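Local coordinates for protein ribokinase (Giardia lamblia, PDB 6WHJ) that probably phosphorylates ribose at its 5-hydroxyl with ATP and a divalent metal, giving ribose 5-phosphate, as a homodimeric carbohydrate kinase of the PfkB family, at residues Glu146-Pro149 against Asp150-Leu153; Phe155-Val158 against Ile159-Lys163; Cys195-Glu198 against Leu199-Leu202; Gly273-Phe276 against Ile277-Cys281. All blocks are in the same frame, centred on the assembly; numbering follows the deposited sequence.

Interaction 1 (Glu146-Pro149 against Asp150-Leu153). With EDO (1,2-ethanediol), chain F.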
ATOM      1  N   GLU B 146       1.314  -7.736 -16.770  1.00 28.55           N
ATOM      2  CA  GLU B 146       1.977  -7.390 -15.518  1.00 24.14           C
ATOM      3  C   GLU B 146       3.457  -7.765 -15.510  1.00 26.50           C
ATOM      4  O   GLU B 146       4.044  -7.920 -14.435  1.00 27.47           O
ATOM      5  CB  GLU B 146       1.249  -8.025 -14.334  1.00 25.48           C
ATOM      6  CG  GLU B 146      -0.092  -7.386 -14.004  1.00 26.06           C
ATOM      7  CD  GLU B 146      -0.730  -7.953 -12.744  1.00 28.99           C
ATOM      8  OE1 GLU B 146      -0.282  -9.024 -12.277  1.00 23.50           O
ATOM      9  OE2 GLU B 146      -1.696  -7.333 -12.231  1.00 33.50           O
ATOM     10  N   ILE B 147       4.070  -7.949 -16.685  1.00 26.82           N
ATOM     11  CA  ILE B 147       5.527  -7.958 -16.804  1.00 26.85           C
ATOM     12  C   ILE B 147       5.911  -6.795 -17.717  1.00 25.46           C
ATOM     13  O   ILE B 147       5.056  -5.993 -18.105  1.00 26.57           O
ATOM     14  CB  ILE B 147       6.081  -9.303 -17.324  1.00 27.25           C
ATOM     15  CG1 ILE B 147       5.610  -9.588 -18.756  1.00 28.09           C
ATOM     16  CG2 ILE B 147       5.692 -10.453 -16.376  1.00 21.61           C
ATOM     17  CD1 ILE B 147       6.320 -10.770 -19.419  1.00 20.04           C
ATOM     18  N   SER B 148       7.183  -6.694 -18.079  1.00 27.25           N
ATOM     19  CA  SER B 148       7.641  -5.525 -18.816  1.00 28.94           C
ATOM     20  C   SER B 148       7.187  -5.572 -20.276  1.00 31.27           C
ATOM     21  O   SER B 148       7.105  -6.649 -20.876  1.00 30.33           O
ATOM     22  CB  SER B 148       9.158  -5.423 -18.767  1.00 28.58           C
ATOM     23  OG  SER B 148       9.735  -5.948 -19.955  1.00 33.53           O
ATOM     24  N   PRO B 149       6.885  -4.406 -20.870  1.00 31.00           N
ATOM     25  CA  PRO B 149       6.467  -4.390 -22.285  1.00 29.28           C
ATOM     26  C   PRO B 149       7.487  -5.002 -23.231  1.00 31.71           C
ATOM     27  O   PRO B 149       7.117  -5.809 -24.097  1.00 29.74           O
ATOM     28  CB  PRO B 149       6.262  -2.892 -22.566  1.00 28.68           C
ATOM     29  CG  PRO B 149       5.961  -2.300 -21.238  1.00 28.49           C
ATOM     30  CD  PRO B 149       6.795  -3.070 -20.254  1.00 29.49           C
ATOM     31  N   ASP B 150       8.769  -4.660 -23.072  1.00 31.78           N
ATOM     32  CA  ASP B 150       9.789  -5.167 -23.983  1.00 30.80           C
ATOM     33  C   ASP B 150       9.988  -6.668 -23.828  1.00 32.65           C
ATOM     34  O   ASP B 150      10.221  -7.372 -24.821  1.00 33.45           O
ATOM     35  CB  ASP B 150      11.118  -4.456 -23.729  1.00 33.53           C
ATOM     36  CG  ASP B 150      11.109  -3.009 -24.181  1.00 37.67           C
ATOM     37  OD1 ASP B 150      10.186  -2.610 -24.924  1.00 35.83           O
ATOM     38  OD2 ASP B 150      12.055  -2.276 -23.813  1.00 48.27           O
ATOM     39  N   ASN B 151       9.879  -7.179 -22.601  1.00 31.02           N
ATOM     40  CA  ASN B 151      10.044  -8.606 -22.371  1.00 27.10           C
ATOM     41  C   ASN B 151       8.831  -9.399 -22.828  1.00 28.37           C
ATOM     42  O   ASN B 151       8.972 -10.559 -23.230  1.00 30.60           O
ATOM     43  CB  ASN B 151      10.331  -8.859 -20.896  1.00 28.88           C
ATOM     44  CG  ASN B 151      11.682  -8.322 -20.479  1.00 28.16           C
ATOM     45  OD1 ASN B 151      12.586  -8.198 -21.305  1.00 30.73           O
ATOM     46  ND2 ASN B 151      11.828  -7.992 -19.202  1.00 28.01           N
ATOM     47  N   THR B 152       7.641  -8.804 -22.762  1.00 27.86           N
ATOM     48  CA  THR B 152       6.472  -9.435 -23.366  1.00 24.89           C
ATOM     49  C   THR B 152       6.695  -9.667 -24.855  1.00 29.80           C
ATOM     50  O   THR B 152       6.375 -10.739 -25.380  1.00 29.12           O
ATOM     51  CB  THR B 152       5.239  -8.570 -23.139  1.00 25.87           C
ATOM     52  OG1 THR B 152       5.016  -8.424 -21.731  1.00 25.41           O
ATOM     53  CG2 THR B 152       4.017  -9.220 -23.755  1.00 27.36           C
ATOM     54  N   LEU B 153       7.266  -8.675 -25.551  1.00 30.06           N
ATOM     55  CA  LEU B 153       7.508  -8.825 -26.982  1.00 29.86           C
ATOM     56  C   LEU B 153       8.573  -9.882 -27.255  1.00 33.36           C
ATOM     57  O   LEU B 153       8.541 -10.544 -28.304  1.00 32.87           O
ATOM     58  CB  LEU B 153       7.896  -7.479 -27.604  1.00 24.88           C
ATOM     59  CG  LEU B 153       6.780  -6.431 -27.569  1.00 28.97           C
ATOM     60  CD1 LEU B 153       7.131  -5.199 -28.361  1.00 26.02           C
ATOM     61  CD2 LEU B 153       5.440  -7.025 -28.035  1.00 30.43           C
TER
HETATM   62  C1  EDO F 401      -3.430  -8.095  -9.587  1.00 33.01           C
HETATM   63  O1  EDO F 401      -2.976  -6.858 -10.156  1.00 33.32           O
HETATM   64  C2  EDO F 401      -2.913  -8.234  -8.157  1.00 30.93           C
HETATM   65  O2  EDO F 401      -1.538  -7.829  -8.130  1.00 30.69           O
HETATM   66  O   HOH W   1       9.492  -8.721 -17.446  1.00 22.68           O
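Ser148 is the N-cap of helix 149-165, which follows strand 140-143 in the Rossmann-like core of the PfkB fold, and it meets Asn151 in the first turn. The serine hydroxyl is directed at the start of the helix, where Ser148 OG accepts from Asn151 N at 2.9 Å. The Asn151 amide lies over the same hydroxyl, and a water joins its outer end to the loop backbone, accepting from both Asn151 ND2 and Ser148 N. Pro149, which has no N-H to offer, fills the first helical position, and its carbonyl receives Leu153 N. Upstream, Glu146, predicted to bind substrate, extends away from the helix with OE1 held by the Ser14 hydroxyl and the backbone N of Lys44; its OE2 meets a 1,2-ethanediol, probably from the crystallisation liquor, that also bonds Asn16 and Asp18. Ile147 crosses the Thr152 side chain obliquely, its CG1 and CD1 against Thr152 OG1. That oxygen is put there by its first torsion (chi1 -60°), which holds it beside its own backbone N. Thr152 thereby grips one acceptor twice: its backbone N approaches Ser148 O almost head-on, while Thr152 OG1, 2.9 Å from Ser148 O, comes from above the carbonyl plane.

Interaction 2 (Phe155-Val158 against Ile159-Lys163)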
ATOM      1  N   PHE B 155       8.823 -12.589 -25.336  1.00 23.58           N
ATOM      2  CA  PHE B 155       8.068 -13.832 -25.188  1.00 28.34           C
ATOM      3  C   PHE B 155       7.147 -14.071 -26.372  1.00 29.70           C
ATOM      4  O   PHE B 155       6.934 -15.223 -26.759  1.00 27.10           O
ATOM      5  CB  PHE B 155       7.251 -13.843 -23.895  1.00 27.47           C
ATOM      6  CG  PHE B 155       8.045 -14.219 -22.686  1.00 27.44           C
ATOM      7  CD1 PHE B 155       8.576 -15.494 -22.565  1.00 27.67           C
ATOM      8  CD2 PHE B 155       8.261 -13.301 -21.668  1.00 27.99           C
ATOM      9  CE1 PHE B 155       9.324 -15.842 -21.463  1.00 27.57           C
ATOM     10  CE2 PHE B 155       9.003 -13.643 -20.554  1.00 26.43           C
ATOM     11  CZ  PHE B 155       9.531 -14.914 -20.450  1.00 28.61           C
ATOM     12  N   VAL B 156       6.590 -12.999 -26.945  1.00 32.08           N
ATOM     13  CA  VAL B 156       5.765 -13.122 -28.143  1.00 30.00           C
ATOM     14  C   VAL B 156       6.549 -13.791 -29.265  1.00 34.10           C
ATOM     15  O   VAL B 156       6.035 -14.676 -29.962  1.00 33.82           O
ATOM     16  CB  VAL B 156       5.230 -11.740 -28.558  1.00 30.38           C
ATOM     17  CG1 VAL B 156       4.841 -11.721 -30.023  1.00 29.73           C
ATOM     18  CG2 VAL B 156       4.035 -11.361 -27.691  1.00 30.55           C
ATOM     19  N   GLU B 157       7.812 -13.402 -29.446  1.00 36.84           N
ATOM     20  CA  GLU B 157       8.608 -14.030 -30.495  1.00 37.22           C
ATOM     21  C   GLU B 157       8.851 -15.509 -30.199  1.00 37.27           C
ATOM     22  O   GLU B 157       8.788 -16.346 -31.108  1.00 40.05           O
ATOM     23  CB  GLU B 157       9.923 -13.277 -30.680  1.00 36.54           C
ATOM     24  CG  GLU B 157      10.837 -13.922 -31.698  1.00 44.13           C
ATOM     25  CD  GLU B 157      10.233 -13.981 -33.095  1.00 50.81           C
ATOM     26  OE1 GLU B 157       9.353 -13.147 -33.420  1.00 53.45           O
ATOM     27  OE2 GLU B 157      10.635 -14.881 -33.866  1.00 49.78           O
ATOM     28  N   VAL B 158       9.066 -15.862 -28.930  1.00 33.67           N
ATOM     29  CA  VAL B 158       9.223 -17.271 -28.589  1.00 32.41           C
ATOM     30  C   VAL B 158       7.968 -18.047 -28.953  1.00 33.37           C
ATOM     31  O   VAL B 158       8.037 -19.128 -29.555  1.00 34.43           O
ATOM     32  CB  VAL B 158       9.554 -17.423 -27.094  1.00 31.07           C
ATOM     33  CG1 VAL B 158       9.477 -18.880 -26.682  1.00 27.40           C
ATOM     34  CG2 VAL B 158      10.936 -16.858 -26.801  1.00 30.00           C
ATOM     35  N   ILE B 159       6.800 -17.494 -28.623  1.00 34.82           N
ATOM     36  CA  ILE B 159       5.541 -18.183 -28.883  1.00 34.58           C
ATOM     37  C   ILE B 159       5.302 -18.318 -30.387  1.00 35.69           C
ATOM     38  O   ILE B 159       4.841 -19.362 -30.869  1.00 35.59           O
ATOM     39  CB  ILE B 159       4.405 -17.436 -28.176  1.00 32.29           C
ATOM     40  CG1 ILE B 159       4.640 -17.446 -26.663  1.00 27.47           C
ATOM     41  CG2 ILE B 159       3.068 -18.093 -28.484  1.00 31.25           C
ATOM     42  CD1 ILE B 159       3.685 -16.550 -25.898  1.00 25.48           C
ATOM     43  N   LYS B 160       5.640 -17.277 -31.156  1.00 34.35           N
ATOM     44  CA  LYS B 160       5.517 -17.353 -32.610  1.00 34.93           C
ATOM     45  C   LYS B 160       6.340 -18.507 -33.161  1.00 37.99           C
ATOM     46  O   LYS B 160       5.875 -19.253 -34.034  1.00 34.36           O
ATOM     47  CB  LYS B 160       5.930 -16.021 -33.245  1.00 38.85           C
ATOM     48  CG  LYS B 160       5.865 -15.947 -34.781  1.00 35.44           C
ATOM     49  CD  LYS B 160       6.385 -14.605 -35.279  1.00 39.59           C
ATOM     50  CE  LYS B 160       6.282 -14.463 -36.784  1.00 54.94           C
ATOM     51  NZ  LYS B 160       7.043 -13.281 -37.301  1.00 63.16           N
ATOM     52  N   GLN B 161       7.550 -18.692 -32.629  1.00 38.20           N
ATOM     53  CA  GLN B 161       8.392 -19.809 -33.042  1.00 36.10           C
ATOM     54  C   GLN B 161       7.856 -21.145 -32.540  1.00 39.87           C
ATOM     55  O   GLN B 161       8.036 -22.173 -33.206  1.00 41.37           O
ATOM     56  CB  GLN B 161       9.818 -19.604 -32.533  1.00 37.48           C
ATOM     57  CG  GLN B 161      10.687 -18.702 -33.390  1.00 40.51           C
ATOM     58  CD  GLN B 161      12.002 -18.345 -32.714  1.00 51.13           C
ATOM     59  OE1 GLN B 161      12.697 -19.205 -32.173  1.00 62.40           O
ATOM     60  NE2 GLN B 161      12.363 -17.068 -32.768  1.00 53.15           N
ATOM     61  N   ALA B 162       7.193 -21.153 -31.377  1.00 38.41           N
ATOM     62  CA  ALA B 162       6.646 -22.403 -30.853  1.00 37.74           C
ATOM     63  C   ALA B 162       5.411 -22.833 -31.631  1.00 36.95           C
ATOM     64  O   ALA B 162       5.203 -24.032 -31.855  1.00 35.36           O
ATOM     65  CB  ALA B 162       6.318 -22.264 -29.367  1.00 34.94           C
ATOM     66  N   LYS B 163       4.584 -21.877 -32.072  1.00 35.96           N
ATOM     67  CA  LYS B 163       3.394 -22.285 -32.812  1.00 38.32           C
ATOM     68  C   LYS B 163       3.752 -22.819 -34.197  1.00 41.44           C
ATOM     69  O   LYS B 163       3.052 -23.693 -34.727  1.00 38.66           O
ATOM     70  CB  LYS B 163       2.381 -21.139 -32.914  1.00 32.06           C
ATOM     71  CG  LYS B 163       1.835 -20.736 -31.549  1.00 37.97           C
ATOM     72  CD  LYS B 163       0.573 -19.883 -31.583  1.00 32.09           C
ATOM     73  CE  LYS B 163       0.531 -18.881 -32.698  1.00 31.88           C
ATOM     74  NZ  LYS B 163      -0.877 -18.406 -32.869  1.00 27.46           N
TER
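With CG anti to the backbone N (chi1 177°) and a bend at the next bond (chi2 61°), Glu157 turns its carboxylate down the helix toward Gln161, whose chain runs extended beyond CG to meet it. This i to i+4 pair lies on helix 149-165, the crossover helix of a beta-alpha-beta unit between strands 140-143 and 170-173. The two flat groups are steeply inclined, their planes 58° apart, yet the bond between them is nearly straight: Gln161 NE2 donates within its own amide plane to the anti lone pair of Glu157 OE2. Glu157 OE1 instead faces the aliphatic part of Lys160, 3.8 Å from Lys160 CD. The lysine nitrogen remains beyond salt-bridge range, so any attraction between the charges is probably modest. Phe155, Val156 and Ile159 form the buried face. Ile159 sends its branch back along the preceding turn and packs on Val141 and Met143 of strand 140-143; Val158 faces helix 131-135. The side-chain bridge spans the same residues as one rung of the backbone ladder, Gln161 N to Glu157 O, and Gln161 NE2 completes it 3.0 Å from Glu157 OE2.

Interaction 3 (Cys195-Glu198 against Leu199-Leu202)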
ATOM      1  N   CYS B 195      -8.988 -11.880 -24.729  1.00 23.82           N
ATOM      2  CA  CYS B 195      -9.958 -11.877 -23.625  1.00 23.09           C
ATOM      3  C   CYS B 195      -9.962 -10.539 -22.896  1.00 26.52           C
ATOM      4  O   CYS B 195      -9.536 -10.445 -21.737  1.00 25.32           O
ATOM      5  CB  CYS B 195      -9.652 -12.999 -22.635  1.00 22.25           C
ATOM      6  SG  CYS B 195      -9.600 -14.612 -23.387  1.00 32.08           S
ATOM      7  N   PRO B 196     -10.459  -9.486 -23.529  1.00 22.99           N
ATOM      8  CA  PRO B 196     -10.587  -8.211 -22.836  1.00 25.73           C
ATOM      9  C   PRO B 196     -11.906  -8.131 -22.084  1.00 30.89           C
ATOM     10  O   PRO B 196     -12.877  -8.827 -22.391  1.00 28.15           O
ATOM     11  CB  PRO B 196     -10.567  -7.206 -23.994  1.00 27.95           C
ATOM     12  CG  PRO B 196     -11.301  -7.918 -25.060  1.00 26.47           C
ATOM     13  CD  PRO B 196     -10.901  -9.377 -24.931  1.00 24.77           C
ATOM     14  N   ASN B 197     -11.934  -7.262 -21.080  1.00 31.89           N
ATOM     15  CA  ASN B 197     -13.232  -6.869 -20.555  1.00 33.83           C
ATOM     16  C   ASN B 197     -13.689  -5.635 -21.332  1.00 32.60           C
ATOM     17  O   ASN B 197     -13.018  -5.195 -22.267  1.00 34.23           O
ATOM     18  CB  ASN B 197     -13.160  -6.698 -19.036  1.00 31.88           C
ATOM     19  CG  ASN B 197     -12.308  -5.520 -18.592  1.00 30.36           C
ATOM     20  OD1 ASN B 197     -11.976  -4.614 -19.367  1.00 32.64           O
ATOM     21  ND2 ASN B 197     -11.881  -5.576 -17.337  1.00 25.34           N
ATOM     22  N   GLU B 198     -14.837  -5.061 -20.966  1.00 37.47           N
ATOM     23  CA  GLU B 198     -15.374  -3.965 -21.772  1.00 40.82           C
ATOM     24  C   GLU B 198     -14.402  -2.790 -21.834  1.00 40.54           C
ATOM     25  O   GLU B 198     -14.069  -2.301 -22.922  1.00 38.17           O
ATOM     26  CB  GLU B 198     -16.721  -3.491 -21.235  1.00 47.17           C
ATOM     27  CG  GLU B 198     -17.604  -2.935 -22.344  1.00 51.70           C
ATOM     28  CD  GLU B 198     -18.939  -2.437 -21.851  1.00 61.66           C
ATOM     29  OE1 GLU B 198     -19.611  -1.714 -22.618  1.00 64.94           O
ATOM     30  OE2 GLU B 198     -19.305  -2.741 -20.694  1.00 66.39           O
ATOM     31  N   LEU B 199     -13.925  -2.335 -20.668  1.00 40.23           N
ATOM     32  CA  LEU B 199     -13.052  -1.165 -20.610  1.00 36.89           C
ATOM     33  C   LEU B 199     -11.698  -1.440 -21.259  1.00 41.10           C
ATOM     34  O   LEU B 199     -11.154  -0.571 -21.955  1.00 41.86           O
ATOM     35  CB  LEU B 199     -12.863  -0.735 -19.160  1.00 35.40           C
ATOM     36  CG  LEU B 199     -11.927   0.445 -18.916  1.00 46.62           C
ATOM     37  CD1 LEU B 199     -12.613   1.772 -19.207  1.00 43.96           C
ATOM     38  CD2 LEU B 199     -11.379   0.412 -17.495  1.00 53.16           C
ATOM     39  N   GLU B 200     -11.136  -2.635 -21.044  1.00 33.82           N
ATOM     40  CA  GLU B 200      -9.857  -2.958 -21.666  1.00 36.71           C
ATOM     41  C   GLU B 200      -9.974  -2.972 -23.184  1.00 40.14           C
ATOM     42  O   GLU B 200      -9.057  -2.533 -23.888  1.00 37.91           O
ATOM     43  CB  GLU B 200      -9.318  -4.288 -21.143  1.00 33.96           C
ATOM     44  CG  GLU B 200      -8.673  -4.183 -19.777  1.00 28.62           C
ATOM     45  CD  GLU B 200      -8.810  -5.442 -18.962  1.00 28.10           C
ATOM     46  OE1 GLU B 200      -8.557  -5.373 -17.743  1.00 26.31           O
ATOM     47  OE2 GLU B 200      -9.140  -6.505 -19.540  1.00 27.91           O
ATOM     48  N   ALA B 201     -11.086  -3.496 -23.707  1.00 39.95           N
ATOM     49  CA  ALA B 201     -11.297  -3.480 -25.152  1.00 38.99           C
ATOM     50  C   ALA B 201     -11.456  -2.056 -25.664  1.00 40.72           C
ATOM     51  O   ALA B 201     -10.992  -1.725 -26.761  1.00 41.90           O
ATOM     52  CB  ALA B 201     -12.526  -4.314 -25.515  1.00 36.31           C
ATOM     53  N   LEU B 202     -12.097  -1.196 -24.871  1.00 45.07           N
ATOM     54  CA  LEU B 202     -12.321   0.177 -25.305  1.00 48.17           C
ATOM     55  C   LEU B 202     -11.035   0.982 -25.282  1.00 46.68           C
ATOM     56  O   LEU B 202     -10.839   1.862 -26.127  1.00 48.13           O
ATOM     57  CB  LEU B 202     -13.384   0.836 -24.433  1.00 48.49           C
ATOM     58  CG  LEU B 202     -14.810   0.448 -24.817  1.00 48.88           C
ATOM     59  CD1 LEU B 202     -15.832   1.092 -23.885  1.00 45.72           C
ATOM     60  CD2 LEU B 202     -15.070   0.824 -26.274  1.00 46.64           C
TER
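The amide of Asn197 and the carboxylate of Glu200 lie stacked, their planes 20° apart, with Asn197 CG 3.5 Å from Glu200 CD, although the two side chains as a whole cross at about a right angle. The amide oxygen is turned toward the helix start, and Glu200 N points almost exactly down its C=O bond, 2.7 Å from Asn197 OD1. In return the glutamate reaches back: Asn197 N donates to Glu200 OE2 over a longer 3.3 Å, arriving from above the carboxylate plane. For Asn197, chi1 of 68° tucks CG between the backbone N and the carbonyl carbon, which brings OD1 over the first turn. Pro196 packs beside these polar groups, its CB 3.8 Å from Ala201 CB, and Ala201 N bonds Asn197 O to begin the regular helical ladder. Glu198 points away from the turn, its carboxylate meeting Arg243 in a salt bridge and the backbone N of Cys214. Both Asn197, in the cap, and Arg243 belong to the predicted ATP site. The reciprocal bonds between Asn197 and Glu200 make a capping box, here closing the N-terminus of helix 198-205 just after strand 193-194, at what is probably the nucleotide end of the kinase cleft.

Interaction 4 (Gly273-Phe276 against Ile277-Cys281)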
ATOM      1  N   GLY B 273     -12.028 -12.515 -12.245  1.00 33.15           N
ATOM      2  CA  GLY B 273     -11.617 -12.533 -13.635  1.00 24.17           C
ATOM      3  C   GLY B 273     -10.513 -13.542 -13.873  1.00 28.63           C
ATOM      4  O   GLY B 273     -10.508 -14.250 -14.885  1.00 30.66           O
ATOM      5  N   ASP B 274      -9.569 -13.635 -12.938  1.00 27.60           N
ATOM      6  CA  ASP B 274      -8.486 -14.590 -13.102  1.00 29.80           C
ATOM      7  C   ASP B 274      -8.994 -16.018 -12.974  1.00 28.37           C
ATOM      8  O   ASP B 274      -8.587 -16.902 -13.738  1.00 28.75           O
ATOM      9  CB  ASP B 274      -7.369 -14.285 -12.106  1.00 25.44           C
ATOM     10  CG  ASP B 274      -6.685 -12.959 -12.411  1.00 28.53           C
ATOM     11  OD1 ASP B 274      -6.690 -12.563 -13.600  1.00 28.52           O
ATOM     12  OD2 ASP B 274      -6.146 -12.311 -11.480  1.00 34.72           O
ATOM     13  N   CYS B 275      -9.921 -16.252 -12.053  1.00 27.84           N
ATOM     14  CA  CYS B 275     -10.524 -17.572 -11.955  1.00 25.47           C
ATOM     15  C   CYS B 275     -11.260 -17.916 -13.240  1.00 27.16           C
ATOM     16  O   CYS B 275     -11.200 -19.057 -13.710  1.00 28.21           O
ATOM     17  CB  CYS B 275     -11.458 -17.621 -10.744  1.00 26.57           C
ATOM     18  SG  CYS B 275     -12.514 -19.068 -10.668  1.00 33.46           S
ATOM     19  N   PHE B 276     -11.919 -16.926 -13.853  1.00 29.34           N
ATOM     20  CA  PHE B 276     -12.594 -17.166 -15.124  1.00 25.87           C
ATOM     21  C   PHE B 276     -11.588 -17.518 -16.208  1.00 27.93           C
ATOM     22  O   PHE B 276     -11.789 -18.467 -16.973  1.00 28.59           O
ATOM     23  CB  PHE B 276     -13.427 -15.951 -15.534  1.00 25.78           C
ATOM     24  CG  PHE B 276     -14.171 -16.136 -16.834  1.00 28.74           C
ATOM     25  CD1 PHE B 276     -13.555 -15.884 -18.055  1.00 26.32           C
ATOM     26  CD2 PHE B 276     -15.486 -16.560 -16.837  1.00 28.94           C
ATOM     27  CE1 PHE B 276     -14.239 -16.058 -19.245  1.00 28.94           C
ATOM     28  CE2 PHE B 276     -16.176 -16.730 -18.025  1.00 31.85           C
ATOM     29  CZ  PHE B 276     -15.551 -16.484 -19.231  1.00 29.25           C
ATOM     30  N   ILE B 277     -10.499 -16.754 -16.303  1.00 27.23           N
ATOM     31  CA  ILE B 277      -9.514 -17.037 -17.343  1.00 26.64           C
ATOM     32  C   ILE B 277      -8.893 -18.409 -17.121  1.00 28.13           C
ATOM     33  O   ILE B 277      -8.774 -19.211 -18.058  1.00 27.57           O
ATOM     34  CB  ILE B 277      -8.449 -15.925 -17.395  1.00 23.40           C
ATOM     35  CG1 ILE B 277      -9.066 -14.608 -17.868  1.00 21.56           C
ATOM     36  CG2 ILE B 277      -7.286 -16.336 -18.290  1.00 23.02           C
ATOM     37  CD1 ILE B 277      -9.577 -14.670 -19.271  1.00 21.82           C
ATOM     38  N   GLY B 278      -8.550 -18.729 -15.869  1.00 29.21           N
ATOM     39  CA  GLY B 278      -7.951 -20.025 -15.586  1.00 27.95           C
ATOM     40  C   GLY B 278      -8.872 -21.186 -15.925  1.00 29.34           C
ATOM     41  O   GLY B 278      -8.457 -22.148 -16.579  1.00 28.00           O
ATOM     42  N   SER B 279     -10.132 -21.115 -15.471  1.00 23.06           N
ATOM     43  CA  SER B 279     -11.083 -22.186 -15.751  1.00 27.23           C
ATOM     44  C   SER B 279     -11.355 -22.313 -17.243  1.00 28.74           C
ATOM     45  O   SER B 279     -11.403 -23.428 -17.778  1.00 25.33           O
ATOM     46  CB  SER B 279     -12.385 -21.941 -14.998  1.00 27.20           C
ATOM     47  OG  SER B 279     -12.116 -21.752 -13.630  1.00 32.77           O
ATOM     48  N   PHE B 280     -11.490 -21.176 -17.936  1.00 28.92           N
ATOM     49  CA  PHE B 280     -11.668 -21.188 -19.383  1.00 26.76           C
ATOM     50  C   PHE B 280     -10.539 -21.958 -20.058  1.00 29.30           C
ATOM     51  O   PHE B 280     -10.780 -22.766 -20.962  1.00 25.35           O
ATOM     52  CB  PHE B 280     -11.727 -19.749 -19.905  1.00 24.29           C
ATOM     53  CG  PHE B 280     -11.830 -19.643 -21.392  1.00 25.36           C
ATOM     54  CD1 PHE B 280     -12.987 -20.031 -22.054  1.00 23.75           C
ATOM     55  CD2 PHE B 280     -10.737 -19.215 -22.146  1.00 28.79           C
ATOM     56  CE1 PHE B 280     -13.079 -19.942 -23.442  1.00 27.30           C
ATOM     57  CE2 PHE B 280     -10.813 -19.129 -23.538  1.00 30.29           C
ATOM     58  CZ  PHE B 280     -11.991 -19.496 -24.187  1.00 28.37           C
ATOM     59  N   CYS B 281      -9.299 -21.740 -19.611  1.00 29.81           N
ATOM     60  CA  CYS B 281      -8.169 -22.446 -20.205  1.00 27.80           C
ATOM     61  C   CYS B 281      -8.198 -23.931 -19.869  1.00 31.49           C
ATOM     62  O   CYS B 281      -7.874 -24.766 -20.723  1.00 32.62           O
ATOM     63  CB  CYS B 281      -6.855 -21.818 -19.750  1.00 25.01           C
ATOM     64  SG  CYS B 281      -6.568 -20.194 -20.475  1.00 27.98           S
TER
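Cys275 O is gripped twice by Ser279, one turn further along helix 272-287. The backbone N of Ser279 and its hydroxyl reach this carbonyl from opposite faces of its plane, and Ser279 OG donates to Cys275 O at 2.8 Å. The hydroxyl can fold back so far because chi1 of -53° keeps it beside the backbone N. On the same flank, Cys275 SG comes within 4.0 Å of Ser279 OG. The other side chains diverge from this turn. The Phe276 ring points away from the following turn with CG anti to its backbone N (chi1 -179°), and its ring atom CD1 lies 4.3 Å from Ile277 CD1. Ile277 in turn leans back over the preceding turn, bringing CG1 to Gly273 O, the carbonyl that also accepts Ile277 N. Gly278 N bonds Asp274 O at 2.8 Å, tying the backbone of the predicted catalytic residue into the helix, and Phe280 N does the same for Phe276 O.

In the next shell, Phe276 and Phe280 pack between strand 235-239 and helix 301-318, while Ile277 meets Gln48 of helix 44-55. The same Gln48 positions Asp274, its NE2 donating to Asp274 OD1; Lys44 adds a weak, long ion pair to that oxygen. Gly273 and Asp274 stand in the first turn of helix 272-287, where backbone N-H groups could favour an anion. Such a helix start, carrying the predicted proton acceptor beside the predicted ATP and ribose sites, is consistent with the anion-hole and catalytic-base element of PfkB sugar kinases.

Interactions 1 to 4 follow one another along the chain, and all are local contacts within or at the start of helices. Interactions 1 and 2 share helix 149-165, their centres about 14 Å apart, and touch where Ile147 packs on Phe155. Interaction 3 caps helix 198-205, after strand 193-194 of the same nine-stranded sheet that includes strand 140-143. Its centre lies about 15 Å from that of interaction 4 on helix 272-287, and Cys195 packs against Ile277. Interactions 2 and 3, with centres about 24 Å apart, are the most widely separated. Together, interactions 1, 3 and 4 contribute predicted substrate, nucleotide and catalytic residues from the starts of three helices and the loops leading into them, whereas interaction 2 lies farther out along its helix.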